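Antibiotic resistance protein (Deinococcus radiodurans, PDB 2VLI) is a probable phosphotransferase of the P-loop NTPase class, thought to confer resistance to tunicamycin, perhaps by phosphorylating the drug. Local coordinates at residues 21-24 against 25-29; 86-89 against 90-93; 114-117 against 118-122; 143-147 against 148-152. One frame throughout, in Å; residues are numbered along the deposited sequence.

Contact 1. Residues 21-24 against 25-29; sequences TAHT and LHERL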
loop_
_atom_site.group_PDB
_atom_site.type_symbol
_atom_site.label_atom_id
_atom_site.label_comp_id
_atom_site.label_asym_id
_atom_site.label_seq_id
_atom_site.Cartn_x
_atom_site.Cartn_y
_atom_site.Cartn_z
ATOM N N THR A 21 14.812 2.248 18.112
ATOM C CA THR A 21 13.863 3.037 18.870
ATOM C C THR A 21 13.274 2.220 20.023
ATOM O O THR A 21 13.285 2.667 21.148
ATOM C CB THR A 21 12.732 3.515 17.987
ATOM O OG1 THR A 21 13.260 4.367 16.968
ATOM C CG2 THR A 21 11.709 4.276 18.812
ATOM N N ALA A 22 12.751 1.039 19.689
ATOM C CA ALA A 22 12.203 0.062 20.656
ATOM C C ALA A 22 13.186 -0.205 21.802
ATOM O O ALA A 22 12.834 -0.112 22.985
ATOM C CB ALA A 22 11.861 -1.240 19.928
ATOM N N HIS A 23 14.426 -0.495 21.440
ATOM C CA HIS A 23 15.505 -0.704 22.427
ATOM C C HIS A 23 15.712 0.531 23.334
ATOM O O HIS A 23 15.720 0.426 24.558
ATOM C CB HIS A 23 16.805 -1.067 21.704
ATOM C CG HIS A 23 18.001 -1.177 22.611
ATOM N ND1 HIS A 23 18.119 -2.163 23.569
ATOM C CD2 HIS A 23 19.146 -0.448 22.677
ATOM C CE1 HIS A 23 19.268 -2.023 24.207
ATOM N NE2 HIS A 23 19.912 -0.992 23.683
ATOM N N THR A 24 15.833 1.714 22.734
ATOM C CA THR A 24 15.950 2.955 23.513
ATOM C C THR A 24 14.798 3.199 24.474
ATOM O O THR A 24 15.011 3.636 25.616
ATOM C CB THR A 24 16.060 4.176 22.561
ATOM O OG1 THR A 24 17.038 3.874 21.564
ATOM C CG2 THR A 24 16.429 5.449 23.324
ATOM N N LEU A 25 13.576 2.949 24.019
ATOM C CA LEU A 25 12.418 3.153 24.849
ATOM C C LEU A 25 12.462 2.149 25.961
ATOM O O LEU A 25 12.124 2.456 27.097
ATOM C CB LEU A 25 11.112 2.927 24.083
ATOM C CG LEU A 25 10.526 4.103 23.322
ATOM C CD1 LEU A 25 9.537 3.587 22.283
ATOM C CD2 LEU A 25 9.891 5.132 24.285
ATOM N N HIS A 26 12.831 0.929 25.605
ATOM C CA HIS A 26 12.939 -0.147 26.576
ATOM C C HIS A 26 13.907 0.229 27.703
ATOM O O HIS A 26 13.564 0.095 28.876
ATOM C CB HIS A 26 13.390 -1.434 25.919
ATOM C CG HIS A 26 13.578 -2.552 26.898
ATOM N ND1 HIS A 26 12.624 -2.873 27.837
ATOM C CD2 HIS A 26 14.638 -3.365 27.137
ATOM C CE1 HIS A 26 13.067 -3.874 28.579
ATOM N NE2 HIS A 26 14.288 -4.189 28.175
ATOM N N GLU A 27 15.086 0.722 27.321
ATOM C CA GLU A 27 16.144 1.092 28.290
ATOM C C GLU A 27 15.717 2.215 29.225
ATOM O O GLU A 27 16.280 2.357 30.302
ATOM C CB GLU A 27 17.406 1.549 27.596
ATOM C CG GLU A 27 18.124 0.570 26.699
ATOM C CD GLU A 27 19.263 1.269 25.890
ATOM O OE1 GLU A 27 19.163 2.505 25.606
ATOM O OE2 GLU A 27 20.280 0.596 25.553
ATOM N N ARG A 28 14.716 3.003 28.822
ATOM C CA ARG A 28 14.273 4.168 29.598
ATOM C C ARG A 28 12.870 4.088 30.164
ATOM O O ARG A 28 12.364 5.065 30.732
ATOM C CB ARG A 28 14.436 5.419 28.753
ATOM C CG ARG A 28 15.880 5.582 28.282
ATOM C CD ARG A 28 16.126 6.846 27.496
ATOM N NE ARG A 28 15.709 8.022 28.242
ATOM C CZ ARG A 28 15.574 9.241 27.723
ATOM N NH1 ARG A 28 15.856 9.457 26.448
ATOM N NH2 ARG A 28 15.160 10.244 28.485
ATOM N N LEU A 29 12.236 2.926 30.018
ATOM C CA LEU A 29 10.975 2.639 30.679
ATOM C C LEU A 29 11.140 1.419 31.557
ATOM O O LEU A 29 10.941 0.290 31.088
ATOM C CB LEU A 29 9.873 2.343 29.650
ATOM C CG LEU A 29 9.312 3.550 28.923
ATOM C CD1 LEU A 29 8.524 3.070 27.703
ATOM C CD2 LEU A 29 8.450 4.388 29.875
#

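Contact 2. Residues 86-89 against 90-93; sequences ISDT and ARHR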
loop_
_atom_site.group_PDB
_atom_site.type_symbol
_atom_site.label_atom_id
_atom_site.label_comp_id
_atom_site.label_asym_id
_atom_site.label_seq_id
_atom_site.Cartn_x
_atom_site.Cartn_y
_atom_site.Cartn_z
ATOM N N ILE A 86 5.753 -3.276 8.655
ATOM C CA ILE A 86 4.658 -3.675 7.793
ATOM C C ILE A 86 4.453 -2.549 6.766
ATOM O O ILE A 86 4.378 -1.398 7.135
ATOM C CB ILE A 86 3.357 -3.850 8.545
ATOM C CG1 ILE A 86 3.465 -4.975 9.606
ATOM C CG2 ILE A 86 2.219 -4.127 7.577
ATOM C CD1 ILE A 86 3.368 -6.353 9.061
ATOM N N SER A 87 4.286 -2.942 5.502
ATOM C CA SER A 87 4.098 -2.018 4.373
ATOM C C SER A 87 2.750 -2.166 3.708
ATOM O O SER A 87 2.265 -1.197 3.116
ATOM C CB SER A 87 5.220 -2.249 3.347
ATOM O OG SER A 87 5.349 -3.643 2.960
ATOM N N ASP A 88 2.160 -3.349 3.825
ATOM C CA ASP A 88 0.897 -3.767 3.214
ATOM C C ASP A 88 -0.217 -3.077 3.975
ATOM O O ASP A 88 -0.345 -3.247 5.177
ATOM C CB ASP A 88 0.746 -5.329 3.291
ATOM C CG ASP A 88 -0.473 -5.889 2.500
ATOM O OD1 ASP A 88 -1.638 -5.887 2.992
ATOM O OD2 ASP A 88 -0.284 -6.396 1.359
ATOM N N THR A 89 -1.006 -2.277 3.264
ATOM C CA THR A 89 -2.138 -1.621 3.832
ATOM C C THR A 89 -3.152 -2.666 4.318
ATOM O O THR A 89 -3.758 -2.532 5.360
ATOM C CB THR A 89 -2.788 -0.697 2.786
ATOM O OG1 THR A 89 -1.929 0.429 2.571
ATOM C CG2 THR A 89 -4.171 -0.286 3.241
ATOM N N ALA A 90 -3.327 -3.729 3.553
ATOM C CA ALA A 90 -4.261 -4.779 3.930
ATOM C C ALA A 90 -3.795 -5.528 5.223
ATOM O O ALA A 90 -4.597 -5.744 6.125
ATOM C CB ALA A 90 -4.473 -5.772 2.752
ATOM N N ARG A 91 -2.525 -5.891 5.311
ATOM C CA ARG A 91 -1.994 -6.519 6.550
ATOM C C ARG A 91 -2.083 -5.530 7.730
ATOM O O ARG A 91 -2.455 -5.917 8.815
ATOM C CB ARG A 91 -0.552 -7.034 6.418
ATOM C CG ARG A 91 -0.407 -8.495 5.858
ATOM C CD ARG A 91 1.031 -9.083 5.981
ATOM N NE ARG A 91 1.971 -8.139 5.397
ATOM C CZ ARG A 91 3.275 -7.962 5.689
ATOM N NH1 ARG A 91 3.940 -8.697 6.578
ATOM N NH2 ARG A 91 3.923 -6.983 5.061
ATOM N N HIS A 92 -1.781 -4.247 7.494
ATOM C CA HIS A 92 -1.926 -3.225 8.541
ATOM C C HIS A 92 -3.361 -3.176 9.077
ATOM O O HIS A 92 -3.583 -3.123 10.281
ATOM C CB HIS A 92 -1.486 -1.838 8.018
ATOM C CG HIS A 92 -1.606 -0.743 9.033
ATOM N ND1 HIS A 92 -0.729 -0.611 10.099
ATOM C CD2 HIS A 92 -2.520 0.250 9.164
ATOM C CE1 HIS A 92 -1.107 0.425 10.839
ATOM N NE2 HIS A 92 -2.183 0.969 10.291
ATOM N N ARG A 93 -4.347 -3.191 8.181
ATOM C CA ARG A 93 -5.715 -3.090 8.635
ATOM C C ARG A 93 -6.099 -4.305 9.449
ATOM O O ARG A 93 -6.794 -4.201 10.424
ATOM C CB ARG A 93 -6.700 -2.886 7.464
ATOM C CG ARG A 93 -8.174 -2.848 7.917
ATOM C CD ARG A 93 -8.484 -2.040 9.219
ATOM N NE ARG A 93 -8.468 -0.575 9.083
ATOM C CZ ARG A 93 -9.543 0.190 8.894
ATOM N NH1 ARG A 93 -10.752 -0.364 8.784
ATOM N NH2 ARG A 93 -9.407 1.519 8.811
#

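Contact 3. Residues 114-117 against 118-122; sequences PLNV and VLERL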
loop_
_atom_site.group_PDB
_atom_site.type_symbol
_atom_site.label_atom_id
_atom_site.label_comp_id
_atom_site.label_asym_id
_atom_site.label_seq_id
_atom_site.Cartn_x
_atom_site.Cartn_y
_atom_site.Cartn_z
ATOM N N PRO A 114 13.900 9.617 6.591
ATOM C CA PRO A 114 14.511 10.125 5.376
ATOM C C PRO A 114 15.078 9.029 4.475
ATOM O O PRO A 114 15.637 8.021 4.969
ATOM C CB PRO A 114 15.642 11.022 5.904
ATOM C CG PRO A 114 15.162 11.446 7.229
ATOM C CD PRO A 114 14.530 10.197 7.793
ATOM N N LEU A 115 14.903 9.196 3.162
ATOM C CA LEU A 115 15.360 8.180 2.203
ATOM C C LEU A 115 16.868 7.779 2.424
ATOM O O LEU A 115 17.219 6.610 2.396
ATOM C CB LEU A 115 15.128 8.637 0.779
ATOM C CG LEU A 115 15.608 7.779 -0.363
ATOM C CD1 LEU A 115 15.041 6.357 -0.284
ATOM C CD2 LEU A 115 15.333 8.517 -1.715
ATOM N N ASN A 116 17.730 8.759 2.626
ATOM C CA ASN A 116 19.145 8.488 2.733
ATOM C C ASN A 116 19.457 7.655 3.978
ATOM O O ASN A 116 20.299 6.755 3.920
ATOM C CB ASN A 116 19.913 9.817 2.723
ATOM C CG ASN A 116 19.832 10.569 4.033
ATOM O OD1 ASN A 116 20.793 10.530 4.823
ATOM N ND2 ASN A 116 18.726 11.261 4.290
ATOM N N VAL A 117 18.726 7.909 5.074
ATOM C CA VAL A 117 18.878 7.162 6.318
ATOM C C VAL A 117 18.483 5.699 6.115
ATOM O O VAL A 117 19.189 4.777 6.587
ATOM C CB VAL A 117 18.121 7.820 7.461
ATOM C CG1 VAL A 117 17.925 6.869 8.704
ATOM C CG2 VAL A 117 18.804 9.152 7.836
ATOM N N VAL A 118 17.400 5.474 5.381
ATOM C CA VAL A 118 16.968 4.110 5.108
ATOM C C VAL A 118 17.964 3.405 4.167
ATOM O O VAL A 118 18.332 2.258 4.396
ATOM C CB VAL A 118 15.556 4.046 4.532
ATOM C CG1 VAL A 118 15.187 2.605 4.257
ATOM C CG2 VAL A 118 14.546 4.681 5.508
ATOM N N LEU A 119 18.389 4.086 3.121
ATOM C CA LEU A 119 19.275 3.494 2.158
ATOM C C LEU A 119 20.588 3.154 2.823
ATOM O O LEU A 119 21.156 2.112 2.557
ATOM C CB LEU A 119 19.555 4.451 1.019
ATOM C CG LEU A 119 18.473 4.598 -0.015
ATOM C CD1 LEU A 119 18.939 5.643 -0.987
ATOM C CD2 LEU A 119 18.175 3.236 -0.658
ATOM N N GLU A 120 21.054 4.040 3.684
ATOM C CA GLU A 120 22.325 3.828 4.387
ATOM C C GLU A 120 22.252 2.654 5.384
ATOM O O GLU A 120 23.194 1.876 5.514
ATOM C CB GLU A 120 22.768 5.136 5.053
ATOM C CG GLU A 120 23.169 6.207 4.009
ATOM C CD GLU A 120 23.249 7.658 4.534
ATOM O OE1 GLU A 120 23.965 8.464 3.891
ATOM O OE2 GLU A 120 22.587 8.006 5.542
ATOM N N ARG A 121 21.128 2.504 6.069
ATOM C CA ARG A 121 20.940 1.358 6.946
ATOM C C ARG A 121 20.945 0.024 6.183
ATOM O O ARG A 121 21.570 -0.967 6.639
ATOM C CB ARG A 121 19.655 1.502 7.752
ATOM C CG ARG A 121 19.804 2.440 8.961
ATOM C CD ARG A 121 20.813 1.856 9.946
ATOM N NE ARG A 121 20.840 2.549 11.233
ATOM C CZ ARG A 121 21.747 2.335 12.193
ATOM N NH1 ARG A 121 22.731 1.441 12.025
ATOM N NH2 ARG A 121 21.671 3.031 13.333
ATOM N N LEU A 122 20.272 0.004 5.031
ATOM C CA LEU A 122 20.187 -1.204 4.207
ATOM C C LEU A 122 21.543 -1.617 3.614
ATOM O O LEU A 122 21.777 -2.795 3.318
ATOM C CB LEU A 122 19.150 -1.032 3.058
ATOM C CG LEU A 122 17.665 -0.922 3.391
ATOM C CD1 LEU A 122 16.848 -0.467 2.174
ATOM C CD2 LEU A 122 17.134 -2.242 3.901
#

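Contact 4. Residues 143-147 against 148-152; sequences RGEQF and QTHID. With CD (cadmium ion), chain C.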
loop_
_atom_site.group_PDB
_atom_site.type_symbol
_atom_site.label_atom_id
_atom_site.label_comp_id
_atom_site.label_asym_id
_atom_site.label_seq_id
_atom_site.Cartn_x
_atom_site.Cartn_y
_atom_site.Cartn_z
ATOM N N ARG A 143 3.739 7.050 4.314
ATOM C CA ARG A 143 3.238 8.400 4.495
ATOM C C ARG A 143 1.722 8.522 4.265
ATOM O O ARG A 143 1.166 9.574 4.533
ATOM C CB ARG A 143 3.924 9.353 3.574
ATOM C CG ARG A 143 5.367 9.714 3.949
ATOM C CD ARG A 143 5.936 10.510 2.804
ATOM N NE ARG A 143 7.326 10.894 3.048
ATOM C CZ ARG A 143 7.707 11.959 3.747
ATOM N NH1 ARG A 143 6.825 12.804 4.243
ATOM N NH2 ARG A 143 9.009 12.196 3.950
ATOM N N GLY A 144 1.068 7.447 3.827
ATOM C CA GLY A 144 -0.395 7.436 3.679
ATOM C C GLY A 144 -1.057 7.552 5.037
ATOM O O GLY A 144 -0.546 7.019 6.021
ATOM N N GLU A 145 -2.229 8.185 5.104
ATOM C CA GLU A 145 -2.929 8.280 6.365
ATOM C C GLU A 145 -3.467 6.964 6.920
ATOM O O GLU A 145 -3.792 6.923 8.076
ATOM C CB GLU A 145 -3.930 9.426 6.409
ATOM C CG GLU A 145 -3.284 10.751 6.299
ATOM C CD GLU A 145 -2.212 11.011 7.387
ATOM O OE1 GLU A 145 -2.395 10.738 8.548
ATOM O OE2 GLU A 145 -1.217 11.582 7.053
ATOM N N GLN A 146 -3.542 5.890 6.129
ATOM C CA GLN A 146 -3.910 4.562 6.679
ATOM C C GLN A 146 -2.837 4.082 7.721
ATOM O O GLN A 146 -3.064 3.214 8.563
ATOM C CB GLN A 146 -4.023 3.539 5.549
ATOM C CG GLN A 146 -2.717 3.023 4.848
ATOM C CD GLN A 146 -2.195 3.931 3.762
ATOM O OE1 GLN A 146 -2.544 5.106 3.717
ATOM N NE2 GLN A 146 -1.343 3.387 2.862
ATOM N N PHE A 147 -1.691 4.725 7.685
ATOM C CA PHE A 147 -0.568 4.405 8.631
ATOM C C PHE A 147 -0.408 5.400 9.832
ATOM O O PHE A 147 0.515 5.276 10.604
ATOM C CB PHE A 147 0.737 4.288 7.822
ATOM C CG PHE A 147 0.907 2.980 7.139
ATOM C CD1 PHE A 147 1.051 1.814 7.874
ATOM C CD2 PHE A 147 0.951 2.900 5.754
ATOM C CE1 PHE A 147 1.148 0.595 7.212
ATOM C CE2 PHE A 147 1.103 1.703 5.104
ATOM C CZ PHE A 147 1.197 0.537 5.847
ATOM N N GLN A 148 -1.341 6.343 10.043
ATOM C CA GLN A 148 -1.251 7.263 11.179
ATOM C C GLN A 148 -1.308 6.482 12.519
ATOM O O GLN A 148 -1.882 5.389 12.577
ATOM C CB GLN A 148 -2.285 8.394 11.039
ATOM C CG GLN A 148 -3.687 7.945 11.249
ATOM C CD GLN A 148 -4.820 8.947 10.865
ATOM O OE1 GLN A 148 -5.916 8.777 11.367
ATOM N NE2 GLN A 148 -4.567 9.954 10.006
ATOM N N THR A 149 -0.665 6.935 13.592
ATOM C CA THR A 149 0.004 8.235 13.731
ATOM C C THR A 149 1.420 8.229 13.167
ATOM O O THR A 149 2.191 7.351 13.457
ATOM C CB THR A 149 0.045 8.566 15.230
ATOM O OG1 THR A 149 -1.308 8.752 15.666
ATOM C CG2 THR A 149 0.938 9.825 15.553
ATOM N N HIS A 150 1.732 9.211 12.344
ATOM C CA HIS A 150 3.030 9.413 11.775
ATOM C C HIS A 150 3.961 10.127 12.736
ATOM O O HIS A 150 3.568 11.056 13.417
ATOM C CB HIS A 150 2.900 10.239 10.481
ATOM C CG HIS A 150 2.213 9.519 9.355
ATOM N ND1 HIS A 150 1.045 9.961 8.773
ATOM C CD2 HIS A 150 2.511 8.349 8.742
ATOM C CE1 HIS A 150 0.688 9.124 7.815
ATOM N NE2 HIS A 150 1.541 8.122 7.786
ATOM N N ILE A 151 5.212 9.677 12.776
ATOM C CA ILE A 151 6.288 10.381 13.522
ATOM C C ILE A 151 7.405 10.594 12.516
ATOM O O ILE A 151 7.968 9.648 12.003
ATOM C CB ILE A 151 6.844 9.538 14.676
ATOM C CG1 ILE A 151 5.789 9.258 15.733
ATOM C CG2 ILE A 151 8.134 10.242 15.325
ATOM C CD1 ILE A 151 5.486 10.351 16.627
ATOM N N ASP A 152 7.697 11.839 12.168
ATOM C CA ASP A 152 8.741 12.093 11.182
ATOM C C ASP A 152 10.023 12.230 11.946
ATOM O O ASP A 152 10.100 13.028 12.878
ATOM C CB ASP A 152 8.471 13.393 10.444
ATOM C CG ASP A 152 9.360 13.594 9.215
ATOM O OD1 ASP A 152 10.627 13.323 9.227
ATOM O OD2 ASP A 152 8.751 13.973 8.185
HETATM CD CD CD C . -0.163 11.943 9.094
HETATM O O HOH W 1 -3.503 3.567 11.437
#

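Contact 1. Residues 21-24 against 25-29
The side chain of Glu27 folds back over one face of the His23 ring, one turn earlier on the same helix. Its CG lies 3.9 Å from the centroid of the His23 ring, only 19° off the ring normal, which makes a CH-pi contact. CG reaches this place because it leaves CB anti to the carbonyl carbon, with chi1 at -62°, while the rest of the glutamate chain is extended. The carboxylate therefore ends above the ring, its plane turned 59° from that of the imidazole. Glu27 OE2 comes within 2.5 Å of His23 NE2, but from above the ring, so no N-H is aimed at it, and so short an approach leaves its exact position doubtful. The backbone bond from Glu27 N to His23 O, 2.9 Å long, keeps the two residues one helical turn apart, on the same flank.

On another side of the helix, Thr21 and Leu25 lie alongside each other, CG2 of Thr21 4.2 Å from CD1 of Leu25. Arg28 lays its CG 3.4 Å from Thr24 O before its guanidinium leaves for Glu163, Gln159 and the carbonyl of Ala174. This is the helix that follows the P-loop: Thr21 and Leu25 pack on strand 7-11, Ala22 and His26 on strand 80-84, and Thr24 against helix 158-169.

Contact 2. Residues 86-89 against 90-93
Ile86 places CD1 over one face of the Arg91 guanidinium, 3.4 Å above its plane and offset toward the rim. The nearest guanidinium atom is NH1 of Arg91, 3.5 Å from Ile86 CD1, and the two side chains run at a slant to each other. Asp88 meets the same group differently: its CB lies in the guanidinium plane, 3.7 Å from Arg91 NE. The carboxylate of Asp88 is turned to the backbone instead. With CG anti to the backbone N (chi1 -172°), OD1 accepts from Arg91 N, a capping bond whose modelled length of 2.5 Å is very short and somewhat uncertain because OD1 is crowded there.

Asp88 is thus the N-cap of helix 89-101, the helix that follows strand 80-84 in the parallel sheet. Backbone hydrogen bonds close the first turn, His92 N to Asp88 O at 2.9 Å and Arg93 N to Thr89 O at 3.0 Å. The carboxylate at this end probably gains from the positive end of the helix dipole.

Further out, the amide N of Ile86 is hydrogen-bonded to OD1 of Asn11. Arg91 has weak links beyond its apolar cover: NH1 to the carbonyl of Gln56, and NE to Glu57 in a long ion pair. Thr89 OG1 bonds to Glu141 and to Gln146 NE2 of the same chain, while Arg93, bent at chi2 and chi3, carries its guanidinium away from the cap into a salt bridge with Asp137 of the second subunit.

Contact 3. Residues 114-117 against 118-122
Four successive i to i+4 bonds wind residues 114-121 into the start of a helix, from Val118 N to Pro114 O at 3.1 Å through to Arg121 N to Val117 O at 3.0 Å. Leu115 and Leu119, one turn apart, meet along one flank, CD1 of Leu115 lying 3.9 Å from CG of Leu119. CG of Leu115 stands anti to the backbone N (chi1 176°), which carries the branched end forward along the helix. Leu119 also rests on the backbone, with CG 3.4 Å from Leu115 O.

The other flanks are made mostly of side chains lying over the carbonyls of the preceding turn. Glu120 is the tightest of these: its CG sits 2.9 Å from Asn116 O, and its chain, extended beyond CG, lies along that oxygen, with CD 3.1 Å away. Arg121 sets CG 3.4 Å from Val117 O and bends away beyond it at chi2, while CG2 of Val118 stands 3.6 Å from Pro114 O.

The leucine flank faces helix 132-142, where both Leu115 and Leu119 pack on Val135, whereas Glu120 and Arg121 are exposed. Pro114 occupies the N-cap position, just beyond strand 107-112. Strand and helix form one beta-alpha unit of the parallel 2-3-1-4-5 sheet of this P-loop NTPase domain, and the link to helix 132-142, of which residues 126-129 are not modelled, probably corresponds to the mobile lid of related kinases.

Contact 4. Residues 143-147 against 148-152
Glu145 reaches across the turn that follows it to grasp the cadmium ion together with His150. Its CB lies 3.7 Å from Gln148 NE2, and CG runs past the same nitrogen. A bend at chi2 (-57°) then swings CD round toward the metal, 3.5 Å from His150 CE1. At the tip both oxygens bind cadmium, OE2 at 2.3 Å and OE1 at 2.6 Å, a bidentate grip. OE1 has a second partner: Gln148 NE2 donates to its anti lone pair over 2.7 Å, with the oxygen in the amide plane, and this bond helps fix the carboxylate's rotation.

The imidazole of His150 supplies ND1, 2.3 Å from the cadmium ion, and its plane stands 84° from the carboxylate. On the far side of the ring NE2 is hydrogen-bonded to the carbonyl of Leu142, which orients ND1 toward the metal. The chain between the two ligands turns tightly, with Gln148 N bonded to Glu145 O at 3.2 Å from above the carbonyl plane. A water donates to both Gln146 O and Gln148 O, and a cis peptide precedes Thr149 as the chain enters strand 150-152 at the edge of the sheet. Chelating carboxylate and imidazole nitrogen, brought together by one tight turn and joined by a further ligand atom from elsewhere, make up a compact cadmium site.

From the N terminus the four contacts come strictly in series; each is local, and none nests in or crosses another. Contact 1 forms on the helix after strand 7-11, contact 2 closes the turn that leads from strand 80-84 into helix 89-101, contact 3 opens the helix after strand 107-112, and contact 4 closes the turn between helix 132-142 and strand 150-152. Contacts 1 and 2 lie on opposite sides of the chain's centre, about 25 Å between centres. Contacts 2 and 4 touch directly: Gln146 NE2 reaches Thr89 OG1, and the rings of His92 and Phe147 meet. Both also border the second subunit, so this junction adjoins the dimer interface.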